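Local coordinates for protein L-serine ammonia-lyase (PDB 5C3U) that belongs to the pyridoxal-phosphate-dependent enzymes and carries a bound pyridoxal-5'-phosphate in a pocket of its two-sheet fold, at residues Gln16-Pro28 / Asn37-Gly49. Sequence-based numbering, arbitrary orientation.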
loop_
_atom_site.group_PDB
_atom_site.type_symbol
_atom_site.label_atom_id
_atom_site.label_comp_id
_atom_site.label_asym_id
_atom_site.label_seq_id
_atom_site.Cartn_x
_atom_site.Cartn_y
_atom_site.Cartn_z
ATOM N N GLN A 16 5.323 0.930 22.029
ATOM C CA GLN A 16 4.048 0.522 21.371
ATOM C C GLN A 16 4.236 0.384 19.856
ATOM O O GLN A 16 4.492 -0.720 19.363
ATOM C CB GLN A 16 2.920 1.511 21.700
ATOM N N SER A 17 4.131 1.498 19.126
ATOM C CA SER A 17 4.207 1.449 17.663
ATOM C C SER A 17 4.895 2.648 17.020
ATOM O O SER A 17 4.918 3.751 17.583
ATOM C CB SER A 17 2.808 1.268 17.065
ATOM O OG SER A 17 2.120 2.507 17.020
ATOM N N LEU A 18 5.433 2.415 15.821
ATOM C CA LEU A 18 6.165 3.410 15.063
ATOM C C LEU A 18 5.269 4.241 14.113
ATOM O O LEU A 18 5.638 5.333 13.691
ATOM C CB LEU A 18 7.298 2.741 14.287
ATOM C CG LEU A 18 8.518 2.270 15.094
ATOM C CD1 LEU A 18 9.378 1.291 14.310
ATOM C CD2 LEU A 18 9.355 3.462 15.527
ATOM N N HIS A 19 4.099 3.708 13.780
ATOM C CA HIS A 19 3.115 4.431 12.975
ATOM C C HIS A 19 2.279 5.362 13.840
ATOM O O HIS A 19 2.322 5.314 15.082
ATOM C CB HIS A 19 2.193 3.432 12.262
ATOM C CG HIS A 19 1.210 2.762 13.189
ATOM N ND1 HIS A 19 1.471 1.585 13.789
ATOM C CD2 HIS A 19 -0.058 3.148 13.620
ATOM C CE1 HIS A 19 0.423 1.233 14.562
ATOM N NE2 HIS A 19 -0.508 2.191 14.461
ATOM N N VAL A 20 1.491 6.199 13.185
ATOM C CA VAL A 20 0.677 7.202 13.873
ATOM C C VAL A 20 -0.756 6.987 13.463
ATOM O O VAL A 20 -1.015 6.367 12.432
ATOM C CB VAL A 20 1.145 8.661 13.579
ATOM C CG1 VAL A 20 2.574 8.864 14.052
ATOM C CG2 VAL A 20 0.987 9.046 12.100
ATOM N N ALA A 21 -1.697 7.457 14.275
ATOM C CA ALA A 21 -3.088 7.485 13.840
ATOM C C ALA A 21 -3.245 8.570 12.771
ATOM O O ALA A 21 -2.645 9.650 12.855
ATOM C CB ALA A 21 -4.031 7.709 15.016
ATOM N N THR A 22 -3.994 8.260 11.725
ATOM C CA THR A 22 -4.072 9.160 10.581
ATOM C C THR A 22 -5.494 9.689 10.429
ATOM O O THR A 22 -6.436 9.028 10.854
ATOM C CB THR A 22 -3.694 8.443 9.275
ATOM O OG1 THR A 22 -4.506 7.275 9.146
ATOM C CG2 THR A 22 -2.221 8.055 9.252
ATOM N N PRO A 23 -5.648 10.871 9.801
ATOM C CA PRO A 23 -6.987 11.432 9.572
ATOM C C PRO A 23 -7.875 10.573 8.675
ATOM O O PRO A 23 -7.377 9.908 7.739
ATOM C CB PRO A 23 -6.696 12.745 8.843
ATOM C CG PRO A 23 -5.324 13.116 9.223
ATOM C CD PRO A 23 -4.583 11.822 9.426
ATOM N N LEU A 24 -9.176 10.611 8.960
ATOM C CA LEU A 24 -10.190 10.102 8.041
ATOM C C LEU A 24 -10.960 11.310 7.503
ATOM O O LEU A 24 -11.815 11.867 8.196
ATOM C CB LEU A 24 -11.117 9.093 8.725
ATOM C CG LEU A 24 -12.171 8.418 7.835
ATOM C CD1 LEU A 24 -11.549 7.429 6.857
ATOM C CD2 LEU A 24 -13.252 7.739 8.652
ATOM N N LEU A 25 -10.619 11.733 6.289
ATOM C CA LEU A 25 -11.195 12.947 5.705
ATOM C C LEU A 25 -12.453 12.699 4.891
ATOM O O LEU A 25 -12.545 11.746 4.123
ATOM C CB LEU A 25 -10.153 13.695 4.866
ATOM C CG LEU A 25 -8.861 14.186 5.541
ATOM C CD1 LEU A 25 -7.935 14.787 4.495
ATOM C CD2 LEU A 25 -9.105 15.184 6.672
ATOM N N HIS A 26 -13.445 13.562 5.082
ATOM C CA HIS A 26 -14.633 13.528 4.254
ATOM C C HIS A 26 -14.317 14.178 2.933
ATOM O O HIS A 26 -13.607 15.194 2.877
ATOM C CB HIS A 26 -15.770 14.255 4.967
ATOM C CG HIS A 26 -17.098 14.127 4.280
ATOM N ND1 HIS A 26 -17.778 15.200 3.812
ATOM C CD2 HIS A 26 -17.874 13.003 3.982
ATOM C CE1 HIS A 26 -18.933 14.784 3.243
ATOM N NE2 HIS A 26 -18.991 13.440 3.348
ATOM N N ALA A 27 -14.805 13.582 1.852
ATOM C CA ALA A 27 -14.606 14.115 0.508
ATOM C C ALA A 27 -15.925 14.706 -0.027
ATOM O O ALA A 27 -16.711 13.994 -0.653
ATOM C CB ALA A 27 -14.093 13.005 -0.411
ATOM N N PRO A 28 -16.193 16.003 0.227
ATOM C CA PRO A 28 -17.564 16.468 -0.062
ATOM C C PRO A 28 -17.961 16.564 -1.539
ATOM O O PRO A 28 -19.128 16.335 -1.868
ATOM C CB PRO A 28 -17.633 17.848 0.610
ATOM C CG PRO A 28 -16.213 18.281 0.771
ATOM C CD PRO A 28 -15.369 17.040 0.876
ATOM N N ASN A 37 -21.581 8.794 0.854
ATOM C CA ASN A 37 -20.514 9.390 1.665
ATOM C C ASN A 37 -19.156 8.737 1.415
ATOM O O ASN A 37 -18.990 7.540 1.645
ATOM C CB ASN A 37 -20.830 9.297 3.143
ATOM C CG ASN A 37 -21.925 10.236 3.557
ATOM O OD1 ASN A 37 -21.722 11.444 3.649
ATOM N ND2 ASN A 37 -23.092 9.683 3.825
ATOM N N VAL A 38 -18.194 9.543 0.977
ATOM C CA VAL A 38 -16.844 9.069 0.692
ATOM C C VAL A 38 -15.896 9.598 1.754
ATOM O O VAL A 38 -15.811 10.822 1.979
ATOM C CB VAL A 38 -16.394 9.495 -0.728
ATOM C CG1 VAL A 38 -14.945 9.095 -1.004
ATOM C CG2 VAL A 38 -17.318 8.875 -1.769
ATOM N N PHE A 39 -15.202 8.667 2.418
ATOM C CA PHE A 39 -14.199 9.013 3.411
ATOM C C PHE A 39 -12.837 8.537 2.926
ATOM O O PHE A 39 -12.723 7.460 2.337
ATOM C CB PHE A 39 -14.503 8.354 4.744
ATOM C CG PHE A 39 -15.740 8.879 5.407
ATOM C CD1 PHE A 39 -16.967 8.240 5.220
ATOM C CD2 PHE A 39 -15.675 10.010 6.216
ATOM C CE1 PHE A 39 -18.109 8.733 5.841
ATOM C CE2 PHE A 39 -16.810 10.496 6.846
ATOM C CZ PHE A 39 -18.026 9.859 6.650
ATOM N N LEU A 40 -11.814 9.330 3.198
ATOM C CA LEU A 40 -10.470 9.020 2.739
ATOM C C LEU A 40 -9.566 8.809 3.944
ATOM O O LEU A 40 -9.404 9.716 4.769
ATOM C CB LEU A 40 -9.944 10.167 1.872
ATOM C CG LEU A 40 -10.831 10.589 0.698
ATOM C CD1 LEU A 40 -10.243 11.821 0.033
ATOM C CD2 LEU A 40 -11.020 9.456 -0.298
ATOM N N LYS A 41 -9.000 7.603 4.056
ATOM C CA LYS A 41 -8.075 7.272 5.148
ATOM C C LYS A 41 -6.653 7.652 4.708
ATOM O O LYS A 41 -6.099 7.041 3.795
ATOM C CB LYS A 41 -8.195 5.777 5.497
ATOM C CG LYS A 41 -7.353 5.316 6.677
ATOM C CD LYS A 41 -7.642 6.127 7.938
ATOM C CE LYS A 41 -7.082 5.402 9.157
ATOM N NZ LYS A 41 -7.189 6.252 10.385
ATOM N N MET A 42 -6.081 8.689 5.329
ATOM C CA MET A 42 -4.891 9.364 4.800
ATOM C C MET A 42 -3.536 8.820 5.293
ATOM O O MET A 42 -2.864 9.440 6.118
ATOM C CB MET A 42 -4.966 10.883 5.080
ATOM C CG MET A 42 -6.248 11.537 4.564
ATOM S SD MET A 42 -6.394 11.393 2.771
ATOM C CE MET A 42 -5.013 12.423 2.282
ATOM N N GLU A 43 -3.113 7.693 4.735
ATOM C CA GLU A 43 -1.813 7.091 5.090
ATOM C C GLU A 43 -0.551 7.836 4.601
ATOM O O GLU A 43 0.586 7.494 4.993
ATOM C CB GLU A 43 -1.822 5.617 4.663
ATOM C CG GLU A 43 -2.952 4.834 5.322
ATOM C CD GLU A 43 -2.820 4.805 6.846
ATOM O OE1 GLU A 43 -1.785 4.313 7.342
ATOM O OE2 GLU A 43 -3.753 5.267 7.540
ATOM N N ASN A 44 -0.731 8.851 3.749
ATOM C CA ASN A 44 0.394 9.684 3.316
ATOM C C ASN A 44 0.970 10.495 4.466
ATOM O O ASN A 44 2.068 11.036 4.360
ATOM C CB ASN A 44 -0.016 10.609 2.157
ATOM C CG ASN A 44 -1.248 11.452 2.483
ATOM O OD1 ASN A 44 -2.210 10.966 3.088
ATOM N ND2 ASN A 44 -1.229 12.715 2.072
ATOM N N ILE A 45 0.225 10.559 5.567
ATOM C CA ILE A 45 0.627 11.294 6.780
ATOM C C ILE A 45 1.559 10.471 7.702
ATOM O O ILE A 45 2.192 11.005 8.621
ATOM C CB ILE A 45 -0.625 11.773 7.573
ATOM C CG1 ILE A 45 -1.464 12.732 6.722
ATOM C CG2 ILE A 45 -0.241 12.462 8.891
ATOM C CD1 ILE A 45 -0.697 13.944 6.236
ATOM N N GLN A 46 1.653 9.174 7.451
ATOM C CA GLN A 46 2.554 8.310 8.225
ATOM C C GLN A 46 3.993 8.782 8.122
ATOM O O GLN A 46 4.399 9.302 7.066
ATOM C CB GLN A 46 2.491 6.871 7.699
ATOM C CG GLN A 46 1.187 6.146 7.971
ATOM C CD GLN A 46 0.941 5.844 9.440
ATOM O OE1 GLN A 46 1.780 6.099 10.300
ATOM N NE2 GLN A 46 -0.222 5.293 9.728
ATOM N N PRO A 47 4.788 8.586 9.194
ATOM C CA PRO A 47 6.219 8.748 9.029
ATOM C C PRO A 47 6.672 7.885 7.864
ATOM O O PRO A 47 6.155 6.779 7.656
ATOM C CB PRO A 47 6.812 8.198 10.331
ATOM C CG PRO A 47 5.713 8.222 11.320
ATOM C CD PRO A 47 4.413 8.218 10.576
ATOM N N SER A 48 7.606 8.418 7.101
ATOM C CA SER A 48 8.104 7.814 5.837
ATOM C C SER A 48 7.175 7.989 4.611
ATOM O O SER A 48 7.620 7.787 3.484
ATOM C CB SER A 48 8.613 6.366 5.977
ATOM O OG SER A 48 7.550 5.413 5.844
ATOM N N GLY A 49 5.901 8.334 4.824
ATOM C CA GLY A 49 5.066 8.820 3.720
ATOM C C GLY A 49 4.064 7.837 3.143
ATOM O O GLY A 49 3.404 8.138 2.128
#
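T22 meets E43 and K41 at once, its hydroxyl suiting the place because it can donate to one and accept from the other. OG1 donates to E43 OE2 over 2.7 Å, on the syn side but tilted out of the carboxylate plane, and weakly accepts from K41 NZ. The K41 chain bends at its second torsion, which brings NZ within 2.9 Å of T22 O, above that carbonyl plane; E162 forms a salt bridge with this ammonium and Q166 a hydrogen bond, which probably offsets the cost of burying the charge. E43 OE1 takes a hydrogen from Q46 NE2 and a salt bridge from R54. Glutamine, both donor and acceptor, also suits the V20 backbone: OE1 accepts from V20 N (2.9 Å, 168° at the hydrogen) on an in-plane lone pair, and NE2 bonds weakly to V20 O. Farther along, 24-26, the edge strand of the mixed six-stranded sheet, pairs antiparallel with 37-42, a short helix linking the two. L24, with CG anti to its own N (chi1 -176°), lays CD1 against F39 CB at 3.7 Å. On the same side of the sheet, H26 CD2 sits over one face of the F39 ring, the two rings inclined at 56°. From the other side L25 CD1 packs on M42 CG at 3.7 Å.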